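Long-range contacts in alpha-toxin (Clostridium novyi, PDB 2VK9), which is a large clostridial toxin whose N-terminal catalytic region, the part present in this model, belongs to a family of the GT-A clan: residues 290-295 with 353-358; 309-314 with 514-519; 314-319 with 328-333. All coordinates share one frame; numbering follows the deposited sequence.

Contact 1. Residues 290-295 with 353-358; sequences GVNLSL and INDLIL
Gly290 and Leu358 stand at one end of an isolated antiparallel beta bridge, in which Val291 and Ile357 form the non-hydrogen-bonded pair. The evidence is a backbone bond on each flank of that pair. In the first, Leu358 N donates to Gly290 O at 2.7 Å, with an N-H...O angle of 172°. At Val291 the CB points away from 353-358, yet the CG1 branch still reaches Ile357 CD1 at 3.8 Å, where the two branched chains cross obliquely. Both also rest on helix 307-321, Val291 on Phe315 and Ile357 on Ile318, so the bridge is packed against that helix. Val291 CA adds a CA-H...O contact to Leu356 O at 3.5 Å. Asn292 supplies the second flanking bond, its N to Leu356 O at 2.7 Å, and is the centre of an inverse gamma turn. Its CG lies anti to the backbone N (chi1 -154°), which carries the amide alongside the other segment. There ND2 makes only a weak bond to Asp355 O, 3.1 Å long and bent to 127°, while Leu358 CD1 packs on Asn292 CB at 3.5 Å. The bridge thus joins the loop after strand 280-283 to the short helix 353-356 and the residues that follow it. Leu295 finishes the contact from the 3-10 turn beyond, its CD1 methyl 3.5 Å from Asp355 OD1.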
loop_
_atom_site.group_PDB
_atom_site.type_symbol
_atom_site.label_atom_id
_atom_site.label_comp_id
_atom_site.label_asym_id
_atom_site.label_seq_id
_atom_site.Cartn_x
_atom_site.Cartn_y
_atom_site.Cartn_z
ATOM N N GLY A 290 -12.384 -11.828 9.682
ATOM C CA GLY A 290 -13.274 -12.336 8.643
ATOM C C GLY A 290 -14.604 -12.847 9.157
ATOM O O GLY A 290 -14.655 -13.573 10.150
ATOM N N VAL A 291 -15.682 -12.451 8.486
ATOM C CA VAL A 291 -17.027 -12.914 8.834
ATOM C C VAL A 291 -17.484 -14.017 7.887
ATOM O O VAL A 291 -17.214 -13.979 6.682
ATOM C CB VAL A 291 -18.084 -11.769 8.863
ATOM C CG1 VAL A 291 -17.636 -10.621 9.767
ATOM C CG2 VAL A 291 -18.354 -11.252 7.479
ATOM N N ASN A 292 -18.183 -14.992 8.451
ATOM C CA ASN A 292 -18.715 -16.113 7.698
ATOM C C ASN A 292 -19.981 -15.740 6.907
ATOM O O ASN A 292 -21.087 -16.148 7.269
ATOM C CB ASN A 292 -19.021 -17.244 8.672
ATOM C CG ASN A 292 -18.965 -18.597 8.028
ATOM O OD1 ASN A 292 -19.377 -18.774 6.880
ATOM N ND2 ASN A 292 -18.454 -19.573 8.768
ATOM N N LEU A 293 -19.818 -14.974 5.828
ATOM C CA LEU A 293 -20.956 -14.488 5.042
ATOM C C LEU A 293 -21.782 -15.579 4.347
ATOM O O LEU A 293 -22.970 -15.372 4.073
ATOM C CB LEU A 293 -20.507 -13.443 4.018
ATOM C CG LEU A 293 -20.169 -12.042 4.544
ATOM C CD1 LEU A 293 -19.623 -11.159 3.432
ATOM C CD2 LEU A 293 -21.354 -11.371 5.247
ATOM N N SER A 294 -21.162 -16.728 4.069
ATOM C CA SER A 294 -21.869 -17.866 3.475
ATOM C C SER A 294 -23.169 -18.203 4.198
ATOM O O SER A 294 -24.208 -18.376 3.563
ATOM C CB SER A 294 -20.973 -19.102 3.434
ATOM O OG SER A 294 -20.202 -19.104 2.249
ATOM N N LEU A 295 -23.112 -18.277 5.525
ATOM C CA LEU A 295 -24.262 -18.696 6.321
ATOM C C LEU A 295 -25.519 -17.874 6.027
ATOM O O LEU A 295 -26.640 -18.342 6.226
ATOM C CB LEU A 295 -23.912 -18.671 7.815
ATOM C CG LEU A 295 -22.710 -19.523 8.256
ATOM C CD1 LEU A 295 -22.310 -19.203 9.689
ATOM C CD2 LEU A 295 -22.991 -21.010 8.098
ATOM N N ILE A 353 -21.075 -17.884 18.156
ATOM C CA ILE A 353 -20.217 -16.732 17.867
ATOM C C ILE A 353 -18.975 -17.073 17.030
ATOM O O ILE A 353 -18.564 -16.290 16.176
ATOM C CB ILE A 353 -19.827 -15.996 19.169
ATOM C CG1 ILE A 353 -19.547 -14.520 18.893
ATOM C CG2 ILE A 353 -18.670 -16.699 19.901
ATOM C CD1 ILE A 353 -19.850 -13.636 20.109
ATOM N N ASN A 354 -18.396 -18.246 17.283
ATOM C CA ASN A 354 -17.195 -18.700 16.587
ATOM C C ASN A 354 -17.538 -19.344 15.254
ATOM O O ASN A 354 -16.668 -19.714 14.467
ATOM C CB ASN A 354 -16.402 -19.658 17.475
ATOM C CG ASN A 354 -15.915 -18.990 18.745
ATOM O OD1 ASN A 354 -15.228 -17.965 18.701
ATOM N ND2 ASN A 354 -16.274 -19.565 19.889
ATOM N N ASP A 355 -18.830 -19.462 15.008
ATOM C CA ASP A 355 -19.328 -19.936 13.748
ATOM C C ASP A 355 -19.488 -18.730 12.810
ATOM O O ASP A 355 -19.449 -18.868 11.583
ATOM C CB ASP A 355 -20.657 -20.644 13.999
ATOM C CG ASP A 355 -21.116 -21.484 12.825
ATOM O OD1 ASP A 355 -20.498 -21.399 11.732
ATOM O OD2 ASP A 355 -22.115 -22.231 12.996
ATOM N N LEU A 356 -19.633 -17.545 13.402
ATOM C CA LEU A 356 -19.901 -16.317 12.654
ATOM C C LEU A 356 -18.642 -15.547 12.287
ATOM O O LEU A 356 -18.501 -15.083 11.156
ATOM C CB LEU A 356 -20.827 -15.413 13.464
ATOM C CG LEU A 356 -22.277 -15.867 13.610
ATOM C CD1 LEU A 356 -22.882 -15.279 14.868
ATOM C CD2 LEU A 356 -23.069 -15.467 12.385
ATOM N N ILE A 357 -17.744 -15.400 13.258
ATOM C CA ILE A 357 -16.480 -14.699 13.061
ATOM C C ILE A 357 -15.362 -15.727 12.961
ATOM O O ILE A 357 -15.254 -16.617 13.801
ATOM C CB ILE A 357 -16.164 -13.714 14.225
ATOM C CG1 ILE A 357 -17.338 -12.765 14.513
ATOM C CG2 ILE A 357 -14.882 -12.934 13.951
ATOM C CD1 ILE A 357 -17.761 -11.893 13.348
ATOM N N LEU A 358 -14.536 -15.592 11.931
ATOM C CA LEU A 358 -13.462 -16.541 11.670
ATOM C C LEU A 358 -12.128 -16.101 12.314
ATOM O O LEU A 358 -11.777 -14.915 12.270
ATOM C CB LEU A 358 -13.316 -16.755 10.157
ATOM C CG LEU A 358 -14.246 -17.790 9.495
ATOM C CD1 LEU A 358 -15.720 -17.502 9.696
ATOM C CD2 LEU A 358 -13.967 -17.922 8.009
#

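Contact 2. Residues 309-314 with 514-519; sequences YWEAAI and FSKTHD
An inverse gamma turn centred on Lys516, just before the N-cap residue Thr517 of helix 518-523, meets one side of helix 307-321 through Glu311 and Ala312. The turn comes close enough to put the CA atoms of Ala312 and Lys516 5.0 Å apart. Its polar link is a salt bridge, Lys516 NZ to Glu311 OE1 at 3.0 Å. The ammonium arrives on the syn side of the carboxylate, 25° out of its plane. Glu311 is extended beyond CG, whereas the lysine chain is bent at chi2 and chi4, and its end crosses the glutamate at a slant, with CE 3.7 Å from Glu311 OE1. Closer to the backbones, Ala312 CA makes a CA-H...O contact with Lys516 O at 3.5 Å and 139° at the hydrogen. The Ala312 methyl CB lies 3.6 Å from that same Lys516 O.

Phe514, with CG anti to the backbone N (chi1 -176°), sends its ring toward the helix and offers it an edge: Glu311 O and Ala312 CA both lie near the ring plane. One face of this ring is occupied from its own segment by Lys516 N, 3.9 Å above the plane over the ring centre. Elsewhere the ring packs on Val291 and meets Phe315, so the Phe514 ring lies between helix 307-321 and the loop carrying Val291. Thr517 OG1 caps the helix through a weak bond with Glu520 N and also bonds to Asp286 O. At the rim of Phe514, CZ approaches Glu311 O to 3.6 Å.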
loop_
_atom_site.group_PDB
_atom_site.type_symbol
_atom_site.label_atom_id
_atom_site.label_comp_id
_atom_site.label_asym_id
_atom_site.label_seq_id
_atom_site.Cartn_x
_atom_site.Cartn_y
_atom_site.Cartn_z
ATOM N N TYR A 309 -22.991 -2.613 1.106
ATOM C CA TYR A 309 -23.813 -2.149 2.231
ATOM C C TYR A 309 -24.648 -3.265 2.849
ATOM O O TYR A 309 -24.898 -3.263 4.048
ATOM C CB TYR A 309 -24.704 -0.970 1.828
ATOM C CG TYR A 309 -23.957 0.248 1.319
ATOM C CD1 TYR A 309 -22.676 0.558 1.785
ATOM C CD2 TYR A 309 -24.540 1.108 0.388
ATOM C CE1 TYR A 309 -21.987 1.673 1.319
ATOM C CE2 TYR A 309 -23.860 2.234 -0.084
ATOM C CZ TYR A 309 -22.587 2.505 0.391
ATOM O OH TYR A 309 -21.905 3.606 -0.061
ATOM N N TRP A 310 -25.067 -4.219 2.026
ATOM C CA TRP A 310 -25.762 -5.414 2.505
ATOM C C TRP A 310 -24.870 -6.197 3.481
ATOM O O TRP A 310 -25.295 -6.540 4.592
ATOM C CB TRP A 310 -26.226 -6.270 1.306
ATOM C CG TRP A 310 -26.697 -7.659 1.632
ATOM C CD1 TRP A 310 -26.110 -8.829 1.244
ATOM C CD2 TRP A 310 -27.849 -8.029 2.411
ATOM N NE1 TRP A 310 -26.819 -9.906 1.735
ATOM C CE2 TRP A 310 -27.887 -9.443 2.457
ATOM C CE3 TRP A 310 -28.846 -7.304 3.076
ATOM C CZ2 TRP A 310 -28.879 -10.145 3.140
ATOM C CZ3 TRP A 310 -29.835 -8.004 3.757
ATOM C CH2 TRP A 310 -29.844 -9.414 3.780
ATOM N N GLU A 311 -23.624 -6.441 3.073
ATOM C CA GLU A 311 -22.677 -7.189 3.890
ATOM C C GLU A 311 -22.257 -6.398 5.119
ATOM O O GLU A 311 -22.100 -6.969 6.204
ATOM C CB GLU A 311 -21.467 -7.614 3.071
ATOM C CG GLU A 311 -21.816 -8.589 1.954
ATOM C CD GLU A 311 -20.704 -8.758 0.927
ATOM O OE1 GLU A 311 -19.870 -7.840 0.764
ATOM O OE2 GLU A 311 -20.676 -9.818 0.267
ATOM N N ALA A 312 -22.096 -5.086 4.958
ATOM C CA ALA A 312 -21.877 -4.210 6.107
ATOM C C ALA A 312 -22.981 -4.418 7.141
ATOM O O ALA A 312 -22.705 -4.591 8.328
ATOM C CB ALA A 312 -21.816 -2.762 5.672
ATOM N N ALA A 313 -24.223 -4.434 6.666
ATOM C CA ALA A 313 -25.408 -4.612 7.510
ATOM C C ALA A 313 -25.450 -5.951 8.251
ATOM O O ALA A 313 -25.805 -5.990 9.431
ATOM C CB ALA A 313 -26.660 -4.430 6.678
ATOM N N ILE A 314 -25.094 -7.033 7.554
ATOM C CA ILE A 314 -24.928 -8.355 8.174
ATOM C C ILE A 314 -24.059 -8.227 9.424
ATOM O O ILE A 314 -24.444 -8.680 10.502
ATOM C CB ILE A 314 -24.252 -9.399 7.214
ATOM C CG1 ILE A 314 -24.999 -9.530 5.874
ATOM C CG2 ILE A 314 -24.059 -10.760 7.905
ATOM C CD1 ILE A 314 -26.284 -10.345 5.916
ATOM N N PHE A 514 -12.330 -8.913 7.006
ATOM C CA PHE A 514 -13.579 -8.281 6.616
ATOM C C PHE A 514 -13.303 -6.805 6.357
ATOM O O PHE A 514 -12.732 -6.126 7.207
ATOM C CB PHE A 514 -14.609 -8.468 7.729
ATOM C CG PHE A 514 -15.977 -7.941 7.402
ATOM C CD1 PHE A 514 -16.678 -8.406 6.293
ATOM C CD2 PHE A 514 -16.577 -6.999 8.226
ATOM C CE1 PHE A 514 -17.947 -7.927 5.999
ATOM C CE2 PHE A 514 -17.838 -6.514 7.943
ATOM C CZ PHE A 514 -18.531 -6.982 6.828
ATOM N N SER A 515 -13.701 -6.316 5.185
ATOM C CA SER A 515 -13.408 -4.937 4.768
ATOM C C SER A 515 -14.648 -4.034 4.641
ATOM O O SER A 515 -14.533 -2.852 4.310
ATOM C CB SER A 515 -12.606 -4.941 3.458
ATOM O OG SER A 515 -13.348 -5.530 2.406
ATOM N N LYS A 516 -15.830 -4.579 4.905
ATOM C CA LYS A 516 -17.053 -3.798 4.759
ATOM C C LYS A 516 -17.446 -3.180 6.099
ATOM O O LYS A 516 -18.475 -3.517 6.695
ATOM C CB LYS A 516 -18.187 -4.647 4.169
ATOM C CG LYS A 516 -17.816 -5.513 2.959
ATOM C CD LYS A 516 -17.095 -4.726 1.859
ATOM C CE LYS A 516 -17.048 -5.482 0.530
ATOM N NZ LYS A 516 -16.954 -6.962 0.679
ATOM N N THR A 517 -16.601 -2.276 6.575
ATOM C CA THR A 517 -16.762 -1.711 7.902
ATOM C C THR A 517 -17.006 -0.222 7.786
ATOM O O THR A 517 -16.642 0.395 6.783
ATOM C CB THR A 517 -15.508 -1.934 8.748
ATOM O OG1 THR A 517 -14.420 -1.220 8.164
ATOM C CG2 THR A 517 -15.157 -3.402 8.800
ATOM N N HIS A 518 -17.607 0.357 8.816
ATOM C CA HIS A 518 -17.908 1.783 8.822
ATOM C C HIS A 518 -16.685 2.645 8.544
ATOM O O HIS A 518 -16.731 3.520 7.684
ATOM C CB HIS A 518 -18.556 2.195 10.143
ATOM C CG HIS A 518 -19.847 1.498 10.415
ATOM N ND1 HIS A 518 -20.459 1.524 11.647
ATOM C CD2 HIS A 518 -20.634 0.738 9.617
ATOM C CE1 HIS A 518 -21.576 0.822 11.593
ATOM N NE2 HIS A 518 -21.701 0.328 10.374
ATOM N N ASP A 519 -15.593 2.390 9.260
ATOM C CA ASP A 519 -14.380 3.180 9.097
ATOM C C ASP A 519 -13.759 2.995 7.711
ATOM O O ASP A 519 -13.050 3.868 7.232
ATOM C CB ASP A 519 -13.366 2.873 10.207
ATOM C CG ASP A 519 -13.697 3.570 11.531
ATOM O OD1 ASP A 519 -14.891 3.672 11.891
ATOM O OD2 ASP A 519 -12.753 4.006 12.227
#

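Contact 3. Residues 314-319 with 328-333; sequences IFEAIA and YPYKYM
Glu316 OE2 is gripped from two directions: by Tyr332 N, at 2.9 Å with an N-H...O angle of 150° and on the syn lone pair, and by the His518 NE2 nitrogen from beyond both segments. A weak second bond runs from the same Tyr332 N to Glu316 OE1 at 3.2 Å, making the donor bifurcated. Extension of the Glu316 chain beyond CG carries the carboxylate out from helix 307-321 into the curve of the loop. There the Tyr332 ring turns its edge to it, with CD1 3.3 Å from Glu316 OE2.

The loop 328-333, bent by an inverse gamma turn at Tyr330, folds back on the helix it follows and leads toward helix 338-349, on which Ala317 and Tyr330 also pack. Tyr328 and Phe315 form an offset edge-to-face pair, the Phe315 edge toward the Tyr328 face, with ring centroids 5.4 Å apart and planes at 75°. Tyr328 CE1 also lies 3.7 Å from Glu316 CG, and its OH is bonded to His518 N. One helical turn on, the Ala319 CB methyl sits 4.1 Å from Tyr328 CD1. The Tyr330 ring meets the Glu316-Ala317 backbone obliquely, its OH 3.7 Å from Ala317 CA.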
loop_
_atom_site.group_PDB
_atom_site.type_symbol
_atom_site.label_atom_id
_atom_site.label_comp_id
_atom_site.label_asym_id
_atom_site.label_seq_id
_atom_site.Cartn_x
_atom_site.Cartn_y
_atom_site.Cartn_z
ATOM N N ILE A 314 -25.094 -7.033 7.554
ATOM C CA ILE A 314 -24.928 -8.355 8.174
ATOM C C ILE A 314 -24.059 -8.227 9.424
ATOM O O ILE A 314 -24.444 -8.680 10.502
ATOM C CB ILE A 314 -24.252 -9.399 7.214
ATOM C CG1 ILE A 314 -24.999 -9.530 5.874
ATOM C CG2 ILE A 314 -24.059 -10.760 7.905
ATOM C CD1 ILE A 314 -26.284 -10.345 5.916
ATOM N N PHE A 315 -22.893 -7.598 9.283
ATOM C CA PHE A 315 -21.971 -7.496 10.411
ATOM C C PHE A 315 -22.472 -6.633 11.566
ATOM O O PHE A 315 -22.213 -6.962 12.730
ATOM C CB PHE A 315 -20.579 -7.040 9.997
ATOM C CG PHE A 315 -19.649 -6.912 11.154
ATOM C CD1 PHE A 315 -19.252 -8.040 11.861
ATOM C CD2 PHE A 315 -19.216 -5.666 11.576
ATOM C CE1 PHE A 315 -18.419 -7.928 12.954
ATOM C CE2 PHE A 315 -18.381 -5.546 12.679
ATOM C CZ PHE A 315 -17.981 -6.678 13.366
ATOM N N GLU A 316 -23.171 -5.541 11.254
ATOM C CA GLU A 316 -23.811 -4.718 12.289
ATOM C C GLU A 316 -24.717 -5.567 13.190
ATOM O O GLU A 316 -24.802 -5.338 14.403
ATOM C CB GLU A 316 -24.627 -3.591 11.663
ATOM C CG GLU A 316 -23.824 -2.652 10.786
ATOM C CD GLU A 316 -24.676 -1.594 10.109
ATOM O OE1 GLU A 316 -25.908 -1.772 9.987
ATOM O OE2 GLU A 316 -24.102 -0.574 9.685
ATOM N N ALA A 317 -25.373 -6.553 12.581
ATOM C CA ALA A 317 -26.234 -7.483 13.294
ATOM C C ALA A 317 -25.432 -8.371 14.220
ATOM O O ALA A 317 -25.795 -8.545 15.380
ATOM C CB ALA A 317 -27.020 -8.326 12.316
ATOM N N ILE A 318 -24.343 -8.937 13.709
ATOM C CA ILE A 318 -23.466 -9.744 14.541
ATOM C C ILE A 318 -22.919 -8.886 15.658
ATOM O O ILE A 318 -23.063 -9.236 16.824
ATOM C CB ILE A 318 -22.304 -10.369 13.749
ATOM C CG1 ILE A 318 -22.848 -11.318 12.676
ATOM C CG2 ILE A 318 -21.367 -11.110 14.702
ATOM C CD1 ILE A 318 -21.849 -11.724 11.630
ATOM N N ALA A 319 -22.319 -7.749 15.298
ATOM C CA ALA A 319 -21.677 -6.867 16.276
ATOM C C ALA A 319 -22.622 -6.575 17.422
ATOM O O ALA A 319 -22.245 -6.708 18.587
ATOM C CB ALA A 319 -21.202 -5.577 15.626
ATOM N N TYR A 328 -21.151 0.579 17.463
ATOM C CA TYR A 328 -21.296 0.200 16.068
ATOM C C TYR A 328 -22.773 0.213 15.694
ATOM O O TYR A 328 -23.429 -0.834 15.707
ATOM C CB TYR A 328 -20.658 -1.167 15.826
ATOM C CG TYR A 328 -20.146 -1.375 14.420
ATOM C CD1 TYR A 328 -20.880 -2.116 13.497
ATOM C CD2 TYR A 328 -18.928 -0.837 14.014
ATOM C CE1 TYR A 328 -20.415 -2.319 12.206
ATOM C CE2 TYR A 328 -18.456 -1.030 12.725
ATOM C CZ TYR A 328 -19.205 -1.774 11.829
ATOM O OH TYR A 328 -18.755 -1.981 10.551
ATOM N N PRO A 329 -23.306 1.415 15.384
ATOM C CA PRO A 329 -24.725 1.624 15.051
ATOM C C PRO A 329 -25.187 0.897 13.780
ATOM O O PRO A 329 -24.360 0.543 12.936
ATOM C CB PRO A 329 -24.821 3.142 14.863
ATOM C CG PRO A 329 -23.440 3.594 14.600
ATOM C CD PRO A 329 -22.551 2.682 15.360
ATOM N N TYR A 330 -26.497 0.675 13.656
ATOM C CA TYR A 330 -27.083 0.069 12.453
ATOM C C TYR A 330 -27.170 1.073 11.299
ATOM O O TYR A 330 -28.251 1.323 10.771
ATOM C CB TYR A 330 -28.478 -0.474 12.753
ATOM C CG TYR A 330 -28.505 -1.805 13.456
ATOM C CD1 TYR A 330 -28.737 -1.885 14.823
ATOM C CD2 TYR A 330 -28.322 -2.993 12.748
ATOM C CE1 TYR A 330 -28.777 -3.118 15.471
ATOM C CE2 TYR A 330 -28.358 -4.228 13.383
ATOM C CZ TYR A 330 -28.583 -4.285 14.744
ATOM O OH TYR A 330 -28.615 -5.505 15.378
ATOM N N LYS A 331 -26.033 1.645 10.914
ATOM C CA LYS A 331 -25.988 2.663 9.866
ATOM C C LYS A 331 -26.423 2.129 8.487
ATOM O O LYS A 331 -27.027 2.853 7.695
ATOM C CB LYS A 331 -24.593 3.324 9.811
ATOM C CG LYS A 331 -24.299 4.099 8.527
ATOM C CD LYS A 331 -23.220 5.158 8.695
ATOM C CE LYS A 331 -22.958 5.869 7.356
ATOM N NZ LYS A 331 -22.227 7.171 7.491
ATOM N N TYR A 332 -26.137 0.865 8.205
ATOM C CA TYR A 332 -26.441 0.320 6.891
ATOM C C TYR A 332 -27.617 -0.646 6.925
ATOM O O TYR A 332 -27.996 -1.203 5.895
ATOM C CB TYR A 332 -25.192 -0.312 6.259
ATOM C CG TYR A 332 -24.089 0.697 6.009
ATOM C CD1 TYR A 332 -23.044 0.858 6.917
ATOM C CD2 TYR A 332 -24.105 1.511 4.879
ATOM C CE1 TYR A 332 -22.048 1.791 6.697
ATOM C CE2 TYR A 332 -23.105 2.446 4.654
ATOM C CZ TYR A 332 -22.088 2.577 5.564
ATOM O OH TYR A 332 -21.099 3.496 5.345
ATOM N N MET A 333 -28.200 -0.826 8.107
ATOM C CA MET A 333 -29.418 -1.618 8.241
ATOM C C MET A 333 -30.677 -0.736 8.252
ATOM O O MET A 333 -31.800 -1.249 8.348
ATOM C CB MET A 333 -29.359 -2.495 9.488
ATOM C CG MET A 333 -30.450 -3.540 9.563
ATOM S SD MET A 333 -29.881 -5.230 9.315
ATOM C CE MET A 333 -29.616 -5.317 7.561
#

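From the N terminus, the chain leaves strand 280-283, passes through 290-295 and enters helix 307-321. Contact 3 is the first to close, with 328-333 turning back on the second half of that helix after only eight intervening residues. Contact 1 closes next, when 353-358 returns to 290-295 across 57 residues. Last comes contact 2, where 514-519 reaches the helix after 199 residues. Contact 3 therefore nests within both larger loops, while contacts 1 and 2 cross. Contacts 2 and 3 join helix 307-321 to the C-terminal segment 514-519 and to the loop that follows the helix, while contact 1, which packs on the same helix, ties the loop before it to the residues around helix 353-356.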